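Local coordinates for protein flagellin hook IN motif family (PDB 6XI1) that forms part of the extending region of a bacterial RTX adhesin, a string of beta-sandwich repeats whose bound calcium ions probably help hold the adhesin extended, at residues 232-237 / 270-275; 264-269 / 324-329. All blocks are in the same frame, centred on the assembly; numbering follows the deposited sequence.

Interactions 1 and 2 meet around the calcium ion of chain R, at a cadherin-like junction between successive beta-sandwich repeats, and their centres lie about 3 Å apart. Interaction 1 (232-237 / 270-275) is a surface contact of two loops, made by metal ligation and water. Interaction 2 (264-269 / 324-329) is partly buried: it joins the end of strand 255-265 to a turn and adds a small apolar contact to its carboxylate ligands. Probable hydrogen bonds tie them together, from Asn-234 ND2 to Asp-326 OD2 and from Asp-235 N to Asp-268 OD2. Both also reach the calcium of chain O and the sodium ion, which Asp-271 and Asp-268 share.

Interaction 1: residues 232-237 / 270-275. With CA (calcium ion), chain R; CA (calcium ion), chain O; CA (calcium ion), chain P; NA (sodium ion), chain J.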
loop_
_atom_site.group_PDB
_atom_site.type_symbol
_atom_site.label_atom_id
_atom_site.label_comp_id
_atom_site.label_asym_id
_atom_site.label_seq_id
_atom_site.Cartn_x
_atom_site.Cartn_y
_atom_site.Cartn_z
ATOM N N GLY A 232 -1.522 5.662 -5.606
ATOM C CA GLY A 232 -1.479 4.591 -4.598
ATOM C C GLY A 232 -0.551 4.842 -3.447
ATOM O O GLY A 232 0.347 5.793 -3.531
ATOM N N VAL A 233 -0.825 4.160 -2.333
ATOM C CA VAL A 233 0.110 4.079 -1.186
ATOM C C VAL A 233 0.394 2.602 -0.927
ATOM O O VAL A 233 -0.460 1.734 -1.275
ATOM C CB VAL A 233 -0.427 4.768 0.079
ATOM C CG1 VAL A 233 -0.618 6.284 -0.119
ATOM C CG2 VAL A 233 -1.733 4.166 0.559
ATOM N N ASN A 234 1.533 2.334 -0.315
ATOM C CA ASN A 234 1.901 0.956 0.072
ATOM C C ASN A 234 0.874 0.402 1.047
ATOM O O ASN A 234 0.489 1.097 2.036
ATOM C CB ASN A 234 3.283 0.818 0.699
ATOM C CG ASN A 234 3.610 -0.651 0.829
ATOM O OD1 ASN A 234 3.561 -1.357 -0.163
ATOM N ND2 ASN A 234 3.896 -1.093 2.041
ATOM N N ASP A 235 0.478 -0.827 0.797
ATOM C CA ASP A 235 -0.160 -1.735 1.786
ATOM C C ASP A 235 0.855 -2.769 2.296
ATOM O O ASP A 235 1.601 -3.396 1.443
ATOM C CB ASP A 235 -1.370 -2.434 1.152
ATOM C CG ASP A 235 -2.565 -1.488 0.985
ATOM O OD1 ASP A 235 -2.521 -0.600 0.113
ATOM O OD2 ASP A 235 -3.467 -1.560 1.873
ATOM N N ALA A 236 0.951 -2.869 3.624
ATOM C CA ALA A 236 1.832 -3.822 4.334
ATOM C C ALA A 236 1.456 -5.207 3.820
ATOM O O ALA A 236 0.235 -5.501 3.654
ATOM C CB ALA A 236 1.705 -3.696 5.825
ATOM N N ALA A 237 2.452 -5.999 3.455
ATOM C CA ALA A 237 2.227 -7.419 3.135
ATOM C C ALA A 237 1.614 -8.113 4.347
ATOM O O ALA A 237 1.792 -7.683 5.515
ATOM C CB ALA A 237 3.515 -8.058 2.717
ATOM N N ALA A 270 1.212 -9.103 -7.154
ATOM C CA ALA A 270 2.141 -10.265 -7.182
ATOM C C ALA A 270 3.606 -9.808 -7.199
ATOM O O ALA A 270 4.403 -10.532 -6.600
ATOM C CB ALA A 270 1.844 -11.156 -8.367
ATOM N N ASP A 271 3.924 -8.653 -7.801
ATOM C CA ASP A 271 5.282 -8.030 -7.760
ATOM C C ASP A 271 5.784 -7.934 -6.294
ATOM O O ASP A 271 6.972 -8.161 -6.011
ATOM C CB ASP A 271 5.302 -6.687 -8.497
ATOM C CG ASP A 271 4.139 -5.706 -8.245
ATOM O OD1 ASP A 271 3.181 -6.005 -7.455
ATOM O OD2 ASP A 271 4.188 -4.597 -8.844
ATOM N N GLU A 272 4.886 -7.705 -5.350
ATOM C CA GLU A 272 5.242 -7.466 -3.926
ATOM C C GLU A 272 5.043 -8.704 -3.063
ATOM O O GLU A 272 5.533 -8.676 -1.917
ATOM C CB GLU A 272 4.411 -6.298 -3.388
ATOM C CG GLU A 272 4.877 -4.992 -3.941
ATOM C CD GLU A 272 4.328 -3.708 -3.355
ATOM O OE1 GLU A 272 3.871 -3.642 -2.159
ATOM O OE2 GLU A 272 4.308 -2.784 -4.145
ATOM N N ALA A 273 4.280 -9.693 -3.543
ATOM C CA ALA A 273 3.855 -10.844 -2.721
ATOM C C ALA A 273 4.973 -11.892 -2.770
ATOM O O ALA A 273 4.725 -13.029 -3.245
ATOM C CB ALA A 273 2.530 -11.416 -3.178
ATOM N N LYS A 274 6.155 -11.525 -2.284
ATOM C CA LYS A 274 7.289 -12.471 -2.136
ATOM C C LYS A 274 8.276 -11.905 -1.116
ATOM O O LYS A 274 8.149 -10.720 -0.727
ATOM C CB LYS A 274 7.969 -12.775 -3.472
ATOM C CG LYS A 274 8.196 -11.616 -4.398
ATOM C CD LYS A 274 8.744 -12.004 -5.777
ATOM C CE LYS A 274 7.693 -12.068 -6.862
ATOM N NZ LYS A 274 8.281 -11.805 -8.198
ATOM N N PHE A 275 9.226 -12.747 -0.704
ATOM C CA PHE A 275 10.255 -12.337 0.282
ATOM C C PHE A 275 11.487 -11.837 -0.438
ATOM O O PHE A 275 11.768 -12.248 -1.568
ATOM C CB PHE A 275 10.566 -13.483 1.219
ATOM C CG PHE A 275 9.378 -13.844 2.067
ATOM C CD1 PHE A 275 9.171 -13.209 3.264
ATOM C CD2 PHE A 275 8.471 -14.805 1.638
ATOM C CE1 PHE A 275 8.098 -13.552 4.054
ATOM C CE2 PHE A 275 7.352 -15.097 2.402
ATOM C CZ PHE A 275 7.196 -14.501 3.618
HETATM CA CA CA R . 2.774 -3.673 -0.355
HETATM CA CA CA O . -2.110 0.239 -2.073
HETATM CA CA CA P . -4.199 0.698 1.445
HETATM NA NA NA J . 1.837 -3.845 -7.851
HETATM O O HOH W 1 3.719 -0.569 -2.754
HETATM O O HOH W 2 -2.138 1.264 2.633
HETATM O O HOH W 3 3.089 -2.375 -6.668
HETATM O O HOH W 4 0.856 -5.189 -9.314
HETATM O O HOH W 5 2.278 -2.270 -9.481
HETATM O O HOH W 6 -0.188 -2.316 -8.144
#
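Asn-234 OD1 is gripped by the calcium ion of chain R at 2.5 Å and by water 1, which donates to OD1 at 2.7 Å and is also placed to donate to Glu-272 OE2. This is the calcium-binding linker of a cadherin-like beta-sandwich: 232-237 leaves strand 223-231 of one repeat and leads into strand 238-248 of the next, while 270-275 is a loop of that next repeat. Glu-272 OE1 lies 3.0 Å from Asn-234 OD1; the two oxygens are neighbouring ligands, and the shared cation probably offsets their repulsion. With CG placed opposite the backbone N (chi1 -171°), Asn-234 extends its amide to the ion, and Glu-272 reaches across the gap on an extended chain to set OE1 2.1 Å from the calcium. The side chains cross obliquely, their flat groups turned by 29°. Glutamate supplies the length and charge the site needs from a distant loop; asparagine gives a neutral oxygen in a cluster already rich in carboxylates. Asp-235 O is the third ligand from these segments, at 2.2 Å from the calcium; Asp-266 (two oxygens), Asp-268 and Asp-326 supply the other four.

The carboxylate of Asp-235 serves the linker's other ions. Its OD1 bridges two calciums, 2.4 Å from that of chain O and 2.5 Å from that of chain P, and OD2 also binds the latter. Glu-143, Gln-202 and Leu-204 of the preceding repeat share these sites, and Asp-235 thus reaches all three calciums. Val-233 binds the calcium of chain O by its carbonyl oxygen, so this residue need not be polar.

Asp-271 chelates the sodium ion through both carboxylate oxygens. Water 3, also bound to that sodium, donates a hydrogen bond to Glu-272 OE2 at 2.8 Å, the oxygen not bound to calcium.

Interaction 2: residues 264-269 / 324-329; sequences VTDVDG and SVDGTT. With CA (calcium ion), chain R; NA (sodium ion), chain J; CA (calcium ion), chain O.
Asp-266 swings its carboxylate out opposite the backbone N (chi1 -162°), whereas Asp-326 tucks CG between its N and carbonyl carbon (chi1 76°); the two side chains come toward each other from opposite directions and set their OD2 atoms side by side on the calcium ion of chain R. Their planes are 73° apart, and Asp-266 OD2 lies 3.0 Å from Asp-326 OD2, a closeness between like charges that the shared cation probably makes tolerable. Asp-266 chelates through both oxygens, OD1 at 2.5 Å and OD2 at 2.4 Å from the calcium; Asp-326 gives OD2 alone.

Aspartate suits both places because the spare capacity of its carboxylate shapes the backbone. Asp-266 OD1 accepts from Asp-268 N at 2.9 Å, an Asx turn that uses the lone pair directed away from OD2 and lies within a type I beta turn. Asp-326 OD1 makes a matching Asx turn, accepting from Thr-328 N at 2.9 Å nearly in line with the C-O bond, and takes a second bond from Thr-328 OG1, leaving Asp-326 OD2 to the metal. Asp-268 spans two calciums, OD2 on that of chain R and OD1 on that of chain O, while its carbonyl binds sodium. Gly-269 follows with backbone angles at which a CB would press on that carbonyl oxygen and on the sodium.

Water 7 bridges the segments: it donates to Asp-266 OD2 at 2.8 Å and accepts from Ser-324 OG and Asp-326 N. Farther along, Val-264 CG2 packs loosely on Ser-324 CB, 4.3 Å away. Val-264 lies near the end of strand 255-265 and also packs on Phe-275 and Ile-239. The 324-329 segment links strand 315-323 to strand 329-337, so the calcium ties strand 255-265 to that hairpin, with strand 238-248 paired between 255-265 and 329-337.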
loop_
_atom_site.group_PDB
_atom_site.type_symbol
_atom_site.label_atom_id
_atom_site.label_comp_id
_atom_site.label_asym_id
_atom_site.label_seq_id
_atom_site.Cartn_x
_atom_site.Cartn_y
_atom_site.Cartn_z
ATOM N N VAL A 264 3.147 -15.187 2.031
ATOM C CA VAL A 264 2.890 -13.728 1.971
ATOM C C VAL A 264 1.827 -13.425 0.921
ATOM O O VAL A 264 1.920 -13.949 -0.192
ATOM C CB VAL A 264 4.203 -12.959 1.739
ATOM C CG1 VAL A 264 4.916 -13.391 0.480
ATOM C CG2 VAL A 264 3.947 -11.462 1.719
ATOM N N THR A 265 0.922 -12.486 1.247
ATOM C CA THR A 265 0.094 -11.800 0.223
ATOM C C THR A 265 0.377 -10.299 0.314
ATOM O O THR A 265 0.786 -9.827 1.441
ATOM C CB THR A 265 -1.389 -12.127 0.425
ATOM O OG1 THR A 265 -1.724 -11.679 1.742
ATOM C CG2 THR A 265 -1.640 -13.610 0.246
ATOM N N ASP A 266 0.082 -9.582 -0.763
ATOM C CA ASP A 266 0.237 -8.106 -0.800
ATOM C C ASP A 266 -0.824 -7.547 -1.744
ATOM O O ASP A 266 -0.748 -7.796 -2.923
ATOM C CB ASP A 266 1.674 -7.725 -1.152
ATOM C CG ASP A 266 2.005 -6.300 -0.792
ATOM O OD1 ASP A 266 1.165 -5.398 -1.145
ATOM O OD2 ASP A 266 3.121 -6.069 -0.187
ATOM N N VAL A 267 -1.743 -6.733 -1.234
ATOM C CA VAL A 267 -2.807 -6.168 -2.132
ATOM C C VAL A 267 -2.203 -5.277 -3.230
ATOM O O VAL A 267 -2.856 -5.080 -4.287
ATOM C CB VAL A 267 -3.928 -5.484 -1.353
ATOM C CG1 VAL A 267 -4.557 -6.441 -0.372
ATOM C CG2 VAL A 267 -3.480 -4.220 -0.669
ATOM N N ASP A 268 -0.973 -4.793 -3.062
ATOM C CA ASP A 268 -0.298 -3.981 -4.108
ATOM C C ASP A 268 0.139 -4.824 -5.292
ATOM O O ASP A 268 0.586 -4.205 -6.253
ATOM C CB ASP A 268 0.881 -3.187 -3.547
ATOM C CG ASP A 268 0.452 -2.314 -2.415
ATOM O OD1 ASP A 268 -0.594 -1.590 -2.599
ATOM O OD2 ASP A 268 1.103 -2.386 -1.383
ATOM N N GLY A 269 0.026 -6.157 -5.215
ATOM C CA GLY A 269 0.166 -7.033 -6.400
ATOM C C GLY A 269 1.145 -8.189 -6.180
ATOM O O GLY A 269 1.884 -8.179 -5.180
ATOM N N SER A 324 9.398 -8.897 3.294
ATOM C CA SER A 324 8.813 -8.956 1.943
ATOM C C SER A 324 9.417 -7.850 1.088
ATOM O O SER A 324 10.114 -6.946 1.633
ATOM C CB SER A 324 7.303 -8.860 2.012
ATOM O OG SER A 324 6.935 -7.613 2.556
ATOM N N VAL A 325 9.129 -7.905 -0.209
ATOM C CA VAL A 325 9.625 -6.949 -1.232
ATOM C C VAL A 325 9.421 -5.506 -0.757
ATOM O O VAL A 325 10.335 -4.697 -0.982
ATOM C CB VAL A 325 8.917 -7.198 -2.578
ATOM C CG1 VAL A 325 9.153 -6.085 -3.586
ATOM C CG2 VAL A 325 9.313 -8.539 -3.137
ATOM N N ASP A 326 8.283 -5.163 -0.140
ATOM C CA ASP A 326 7.983 -3.739 0.179
ATOM C C ASP A 326 8.555 -3.358 1.549
ATOM O O ASP A 326 8.308 -2.209 2.018
ATOM C CB ASP A 326 6.473 -3.502 0.079
ATOM C CG ASP A 326 5.687 -4.065 1.259
ATOM O OD1 ASP A 326 6.289 -4.746 2.158
ATOM O OD2 ASP A 326 4.480 -3.845 1.286
ATOM N N GLY A 327 9.305 -4.254 2.199
ATOM C CA GLY A 327 9.967 -3.983 3.472
ATOM C C GLY A 327 9.129 -4.347 4.673
ATOM O O GLY A 327 9.604 -4.165 5.810
ATOM N N THR A 328 7.929 -4.929 4.484
ATOM C CA THR A 328 7.142 -5.447 5.628
ATOM C C THR A 328 7.961 -6.550 6.326
ATOM O O THR A 328 8.453 -7.426 5.646
ATOM C CB THR A 328 5.795 -6.010 5.134
ATOM O OG1 THR A 328 5.112 -4.978 4.398
ATOM C CG2 THR A 328 5.012 -6.584 6.286
ATOM N N THR A 329 8.092 -6.505 7.644
ATOM C CA THR A 329 8.915 -7.484 8.397
ATOM C C THR A 329 8.035 -8.504 9.107
ATOM O O THR A 329 6.860 -8.231 9.452
ATOM C CB THR A 329 9.863 -6.784 9.371
ATOM O OG1 THR A 329 9.059 -6.026 10.251
ATOM C CG2 THR A 329 10.849 -5.857 8.701
HETATM CA CA CA R . 2.774 -3.673 -0.355
HETATM NA NA NA J . 1.837 -3.845 -7.851
HETATM CA CA CA O . -2.110 0.239 -2.073
HETATM O O HOH W 7 5.793 -6.874 -0.021
HETATM O O HOH W 4 0.856 -5.189 -9.314
HETATM O O HOH W 3 3.089 -2.375 -6.668
HETATM O O HOH W 5 2.278 -2.270 -9.481
HETATM O O HOH W 6 -0.188 -2.316 -8.144
#